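Local coordinates for nudix Hydrolase, RenU (Mycolicibacterium smegmatis, PDB 6UUF), which probably acts as a magnesium-dependent Nudix hydrolase of the MutT3 type, possibly cleaving NADH, at residues L41-A55 with V137-S149. The protein carries 3 engineered substitutions. Numbering follows the deposited sequence.
Sequences LQHRAPWSHQGGTWA and VADLPLHPGFAAS
The indole of W54 is covered on one face by L140, whose CD1 sits 4.1 Å from the centroid of the five-membered ring and only 8° off its normal, a CH-pi contact. H43 ND1 lies over the opposite face, toward the rim, while P141 O meets the indole edge in the ring plane and P141 CD packs 3.7 Å from W54 CD1. The H143 imidazole carries P144 CD on one face; at its edge it meets H49 rim to rim, H49 ND1 and H143 NE2 being 3.9 Å apart. The R44 guanidinium runs almost parallel to the H143 ring, planes 4° apart, but approaches it obliquely, and Q50 CB reaches H143 CD2 at 3.4 Å. With CG anti to the backbone N (chi1 -177°), H143 holds its ring beside Q50 while its CB rests 3.6 Å from A55 CB.

Two backbone bonds make the single beta bridge between W54 and L142. W54 N donates to P141 O (3.0 Å) in the carbonyl plane, and H143 N gives W54 O a nearly straight bond (2.8 Å). Deeper in, L41 CD1 touches V137 and L140, and F146 packs beside A55 and also touches L56, its ring meeting that of W150. The contact thus fastens the approach to helix 144-158, where H143, the N-cap, accepts a weak bond from G145 N through ND1, to strand 54-60 of the Nudix-domain sheet. The acceptor role of ND1, and probably the nearness of R44, itself in a long, weak ion pair with E125, would disfavour a doubly protonated H143.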
loop_
_atom_site.group_PDB
_atom_site.type_symbol
_atom_site.label_atom_id
_atom_site.label_comp_id
_atom_site.label_asym_id
_atom_site.label_seq_id
_atom_site.Cartn_x
_atom_site.Cartn_y
_atom_site.Cartn_z
ATOM N N LEU A 41 5.651 -6.352 2.095
ATOM C CA LEU A 41 4.589 -6.652 1.156
ATOM C C LEU A 41 3.685 -7.736 1.693
ATOM O O LEU A 41 4.090 -8.577 2.500
ATOM C CB LEU A 41 5.110 -7.070 -0.220
ATOM C CG LEU A 41 6.068 -6.109 -0.897
ATOM C CD1 LEU A 41 6.628 -6.674 -2.206
ATOM C CD2 LEU A 41 5.350 -4.821 -1.136
ATOM N N GLN A 42 2.479 -7.703 1.161
ATOM C CA GLN A 42 1.425 -8.611 1.492
ATOM C C GLN A 42 1.134 -9.528 0.299
ATOM O O GLN A 42 0.923 -9.052 -0.821
ATOM C CB GLN A 42 0.178 -7.820 1.843
ATOM C CG GLN A 42 -0.928 -8.667 2.433
ATOM C CD GLN A 42 -2.213 -7.894 2.515
ATOM O OE1 GLN A 42 -2.636 -7.283 1.534
ATOM N NE2 GLN A 42 -2.854 -7.931 3.673
ATOM N N HIS A 43 1.160 -10.836 0.575
ATOM C CA HIS A 43 0.771 -11.863 -0.387
ATOM C C HIS A 43 -0.729 -12.077 -0.257
ATOM O O HIS A 43 -1.225 -12.417 0.827
ATOM C CB HIS A 43 1.483 -13.153 -0.078
ATOM C CG HIS A 43 1.290 -14.208 -1.123
ATOM N ND1 HIS A 43 1.509 -13.982 -2.465
ATOM C CD2 HIS A 43 0.914 -15.507 -1.020
ATOM C CE1 HIS A 43 1.273 -15.092 -3.144
ATOM N NE2 HIS A 43 0.910 -16.032 -2.291
ATOM N N ARG A 44 -1.452 -11.908 -1.348
ATOM C CA ARG A 44 -2.894 -11.822 -1.247
ATOM C C ARG A 44 -3.433 -13.266 -1.235
ATOM O O ARG A 44 -3.055 -14.086 -2.090
ATOM C CB ARG A 44 -3.462 -10.977 -2.394
ATOM C CG ARG A 44 -2.710 -9.650 -2.656
ATOM C CD ARG A 44 -3.129 -8.476 -1.808
ATOM N NE ARG A 44 -3.867 -7.518 -2.635
ATOM C CZ ARG A 44 -5.193 -7.423 -2.735
ATOM N NH1 ARG A 44 -6.017 -8.226 -2.040
ATOM N NH2 ARG A 44 -5.708 -6.502 -3.553
ATOM N N ALA A 45 -4.245 -13.594 -0.228
ATOM C CA ALA A 45 -4.887 -14.928 -0.161
ATOM C C ALA A 45 -5.757 -15.121 -1.420
ATOM O O ALA A 45 -6.475 -14.196 -1.760
ATOM C CB ALA A 45 -5.733 -15.047 1.107
ATOM N N PRO A 46 -5.657 -16.274 -2.136
ATOM C CA PRO A 46 -6.535 -16.610 -3.308
ATOM C C PRO A 46 -8.032 -16.225 -3.263
ATOM O O PRO A 46 -8.571 -15.782 -4.294
ATOM C CB PRO A 46 -6.354 -18.129 -3.440
ATOM C CG PRO A 46 -4.888 -18.288 -3.106
ATOM C CD PRO A 46 -4.541 -17.242 -2.054
ATOM N N TRP A 47 -8.671 -16.352 -2.085
ATOM C CA TRP A 47 -10.062 -15.887 -1.908
ATOM C C TRP A 47 -10.285 -14.373 -1.969
ATOM O O TRP A 47 -11.427 -13.964 -2.094
ATOM C CB TRP A 47 -10.730 -16.446 -0.636
ATOM C CG TRP A 47 -10.059 -16.196 0.694
ATOM C CD1 TRP A 47 -9.360 -17.114 1.420
ATOM C CD2 TRP A 47 -10.076 -14.985 1.484
ATOM N NE1 TRP A 47 -8.914 -16.555 2.592
ATOM C CE2 TRP A 47 -9.333 -15.251 2.664
ATOM C CE3 TRP A 47 -10.624 -13.704 1.304
ATOM C CZ2 TRP A 47 -9.117 -14.277 3.678
ATOM C CZ3 TRP A 47 -10.409 -12.716 2.320
ATOM C CH2 TRP A 47 -9.667 -13.028 3.497
ATOM N N SER A 48 -9.227 -13.553 -1.836
ATOM C CA SER A 48 -9.329 -12.080 -1.932
ATOM C C SER A 48 -9.023 -11.571 -3.351
ATOM O O SER A 48 -8.545 -12.342 -4.234
ATOM C CB SER A 48 -8.418 -11.379 -0.898
ATOM O OG SER A 48 -7.036 -11.414 -1.261
ATOM N N HIS A 49 -9.307 -10.275 -3.544
ATOM C CA HIS A 49 -9.082 -9.557 -4.825
ATOM C C HIS A 49 -7.626 -9.694 -5.276
ATOM O O HIS A 49 -6.689 -9.225 -4.603
ATOM C CB HIS A 49 -9.485 -8.059 -4.715
ATOM C CG HIS A 49 -9.496 -7.319 -6.024
ATOM N ND1 HIS A 49 -8.404 -6.614 -6.493
ATOM C CD2 HIS A 49 -10.479 -7.147 -6.945
ATOM C CE1 HIS A 49 -8.707 -6.064 -7.657
ATOM N NE2 HIS A 49 -9.957 -6.379 -7.957
ATOM N N GLN A 50 -7.449 -10.366 -6.409
ATOM C CA GLN A 50 -6.144 -10.603 -6.989
ATOM C C GLN A 50 -5.273 -11.470 -6.041
ATOM O O GLN A 50 -4.082 -11.211 -5.845
ATOM C CB GLN A 50 -5.497 -9.252 -7.346
ATOM C CG GLN A 50 -4.821 -9.228 -8.700
ATOM C CD GLN A 50 -5.799 -9.035 -9.834
ATOM O OE1 GLN A 50 -6.200 -7.910 -10.140
ATOM N NE2 GLN A 50 -6.181 -10.126 -10.471
ATOM N N GLY A 51 -5.898 -12.499 -5.457
ATOM C CA GLY A 51 -5.200 -13.499 -4.639
ATOM C C GLY A 51 -4.148 -14.261 -5.437
ATOM O O GLY A 51 -4.371 -14.574 -6.610
ATOM N N GLY A 52 -3.005 -14.546 -4.803
ATOM C CA GLY A 52 -1.819 -15.093 -5.488
ATOM C C GLY A 52 -0.752 -14.051 -5.841
ATOM O O GLY A 52 0.368 -14.400 -6.222
ATOM N N THR A 53 -1.072 -12.767 -5.721
ATOM C CA THR A 53 -0.087 -11.724 -6.051
ATOM C C THR A 53 0.297 -10.951 -4.818
ATOM O O THR A 53 -0.342 -11.068 -3.780
ATOM C CB THR A 53 -0.624 -10.757 -7.107
ATOM O OG1 THR A 53 -1.779 -10.094 -6.579
ATOM C CG2 THR A 53 -0.974 -11.509 -8.414
ATOM N N TRP A 54 1.335 -10.139 -4.975
ATOM C CA TRP A 54 1.892 -9.310 -3.899
ATOM C C TRP A 54 1.518 -7.859 -4.109
ATOM O O TRP A 54 1.549 -7.359 -5.235
ATOM C CB TRP A 54 3.422 -9.432 -3.876
ATOM C CG TRP A 54 3.912 -10.782 -3.517
ATOM C CD1 TRP A 54 4.086 -11.857 -4.359
ATOM C CD2 TRP A 54 4.243 -11.236 -2.212
ATOM N NE1 TRP A 54 4.541 -12.934 -3.644
ATOM C CE2 TRP A 54 4.649 -12.581 -2.327
ATOM C CE3 TRP A 54 4.239 -10.633 -0.950
ATOM C CZ2 TRP A 54 5.058 -13.336 -1.230
ATOM C CZ3 TRP A 54 4.667 -11.373 0.149
ATOM C CH2 TRP A 54 5.070 -12.716 0.004
ATOM N N ALA A 55 1.175 -7.175 -3.033
ATOM C CA ALA A 55 0.836 -5.724 -3.128
ATOM C C ALA A 55 1.034 -5.121 -1.763
ATOM O O ALA A 55 1.641 -5.778 -0.899
ATOM C CB ALA A 55 -0.583 -5.525 -3.636
ATOM N N VAL A 137 11.749 -6.416 -5.213
ATOM C CA VAL A 137 10.282 -6.337 -5.275
ATOM C C VAL A 137 9.736 -6.759 -6.645
ATOM O O VAL A 137 8.813 -7.566 -6.709
ATOM C CB VAL A 137 9.770 -4.917 -4.877
ATOM C CG1 VAL A 137 8.311 -4.695 -5.293
ATOM C CG2 VAL A 137 9.944 -4.728 -3.369
ATOM N N ALA A 138 10.310 -6.230 -7.727
ATOM C CA ALA A 138 9.845 -6.505 -9.102
ATOM C C ALA A 138 10.079 -7.925 -9.587
ATOM O O ALA A 138 9.578 -8.309 -10.643
ATOM C CB ALA A 138 10.522 -5.553 -10.064
ATOM N N ASP A 139 10.872 -8.700 -8.851
ATOM C CA ASP A 139 11.007 -10.138 -9.138
ATOM C C ASP A 139 9.759 -10.913 -8.818
ATOM O O ASP A 139 9.536 -11.958 -9.403
ATOM C CB ASP A 139 12.149 -10.773 -8.352
ATOM C CG ASP A 139 13.527 -10.119 -8.618
ATOM O OD1 ASP A 139 13.771 -9.521 -9.699
ATOM O OD2 ASP A 139 14.360 -10.206 -7.698
ATOM N N LEU A 140 8.924 -10.404 -7.910
ATOM C CA LEU A 140 7.736 -11.125 -7.459
ATOM C C LEU A 140 6.567 -10.957 -8.409
ATOM O O LEU A 140 6.526 -9.995 -9.153
ATOM C CB LEU A 140 7.328 -10.635 -6.068
ATOM C CG LEU A 140 8.392 -10.876 -4.994
ATOM C CD1 LEU A 140 7.988 -10.122 -3.749
ATOM C CD2 LEU A 140 8.538 -12.344 -4.661
ATOM N N PRO A 141 5.604 -11.899 -8.363
ATOM C CA PRO A 141 4.335 -11.741 -9.077
ATOM C C PRO A 141 3.501 -10.678 -8.393
ATOM O O PRO A 141 2.950 -10.912 -7.321
ATOM C CB PRO A 141 3.685 -13.142 -8.972
ATOM C CG PRO A 141 4.271 -13.747 -7.736
ATOM C CD PRO A 141 5.621 -13.133 -7.526
ATOM N N LEU A 142 3.491 -9.489 -8.966
ATOM C CA LEU A 142 2.901 -8.329 -8.319
ATOM C C LEU A 142 1.459 -8.159 -8.748
ATOM O O LEU A 142 1.079 -8.497 -9.880
ATOM C CB LEU A 142 3.686 -7.050 -8.658
ATOM C CG LEU A 142 5.126 -6.950 -8.142
ATOM C CD1 LEU A 142 5.751 -5.610 -8.509
ATOM C CD2 LEU A 142 5.205 -7.187 -6.639
ATOM N N HIS A 143 0.656 -7.606 -7.842
ATOM C CA HIS A 143 -0.668 -7.115 -8.212
ATOM C C HIS A 143 -0.492 -6.175 -9.443
ATOM O O HIS A 143 0.353 -5.293 -9.412
ATOM C CB HIS A 143 -1.278 -6.363 -7.026
ATOM C CG HIS A 143 -2.665 -5.876 -7.291
ATOM N ND1 HIS A 143 -2.931 -4.828 -8.140
ATOM C CD2 HIS A 143 -3.865 -6.326 -6.866
ATOM C CE1 HIS A 143 -4.232 -4.634 -8.212
ATOM N NE2 HIS A 143 -4.825 -5.539 -7.456
ATOM N N PRO A 144 -1.242 -6.385 -10.534
ATOM C CA PRO A 144 -0.946 -5.623 -11.771
ATOM C C PRO A 144 -1.050 -4.112 -11.648
ATOM O O PRO A 144 -0.409 -3.426 -12.417
ATOM C CB PRO A 144 -1.999 -6.123 -12.774
ATOM C CG PRO A 144 -3.019 -6.859 -11.965
ATOM C CD PRO A 144 -2.273 -7.412 -10.768
ATOM N N GLY A 145 -1.938 -3.617 -10.774
ATOM C CA GLY A 145 -2.008 -2.184 -10.380
ATOM C C GLY A 145 -0.758 -1.655 -9.689
ATOM O O GLY A 145 -0.188 -0.635 -10.060
ATOM N N PHE A 146 -0.303 -2.401 -8.698
ATOM C CA PHE A 146 0.947 -2.108 -8.044
ATOM C C PHE A 146 2.144 -2.159 -9.007
ATOM O O PHE A 146 2.945 -1.251 -9.045
ATOM C CB PHE A 146 1.145 -3.104 -6.917
ATOM C CG PHE A 146 2.339 -2.858 -6.127
ATOM C CD1 PHE A 146 2.570 -1.604 -5.569
ATOM C CD2 PHE A 146 3.260 -3.872 -5.918
ATOM C CE1 PHE A 146 3.680 -1.376 -4.784
ATOM C CE2 PHE A 146 4.392 -3.645 -5.125
ATOM C CZ PHE A 146 4.611 -2.392 -4.565
ATOM N N ALA A 147 2.240 -3.210 -9.798
ATOM C CA ALA A 147 3.378 -3.352 -10.711
ATOM C C ALA A 147 3.449 -2.197 -11.704
ATOM O O ALA A 147 4.526 -1.798 -12.082
ATOM C CB ALA A 147 3.325 -4.677 -11.464
ATOM N N ALA A 148 2.292 -1.670 -12.101
ATOM C CA ALA A 148 2.207 -0.573 -13.040
ATOM C C ALA A 148 2.783 0.691 -12.425
ATOM O O ALA A 148 3.282 1.557 -13.145
ATOM C CB ALA A 148 0.752 -0.354 -13.422
ATOM N N SER A 149 2.696 0.786 -11.091
ATOM C CA SER A 149 3.197 1.920 -10.328
ATOM C C SER A 149 4.571 1.782 -9.760
ATOM O O SER A 149 5.162 2.788 -9.366
ATOM C CB SER A 149 2.248 2.191 -9.154
ATOM O OG SER A 149 1.034 2.640 -9.698
#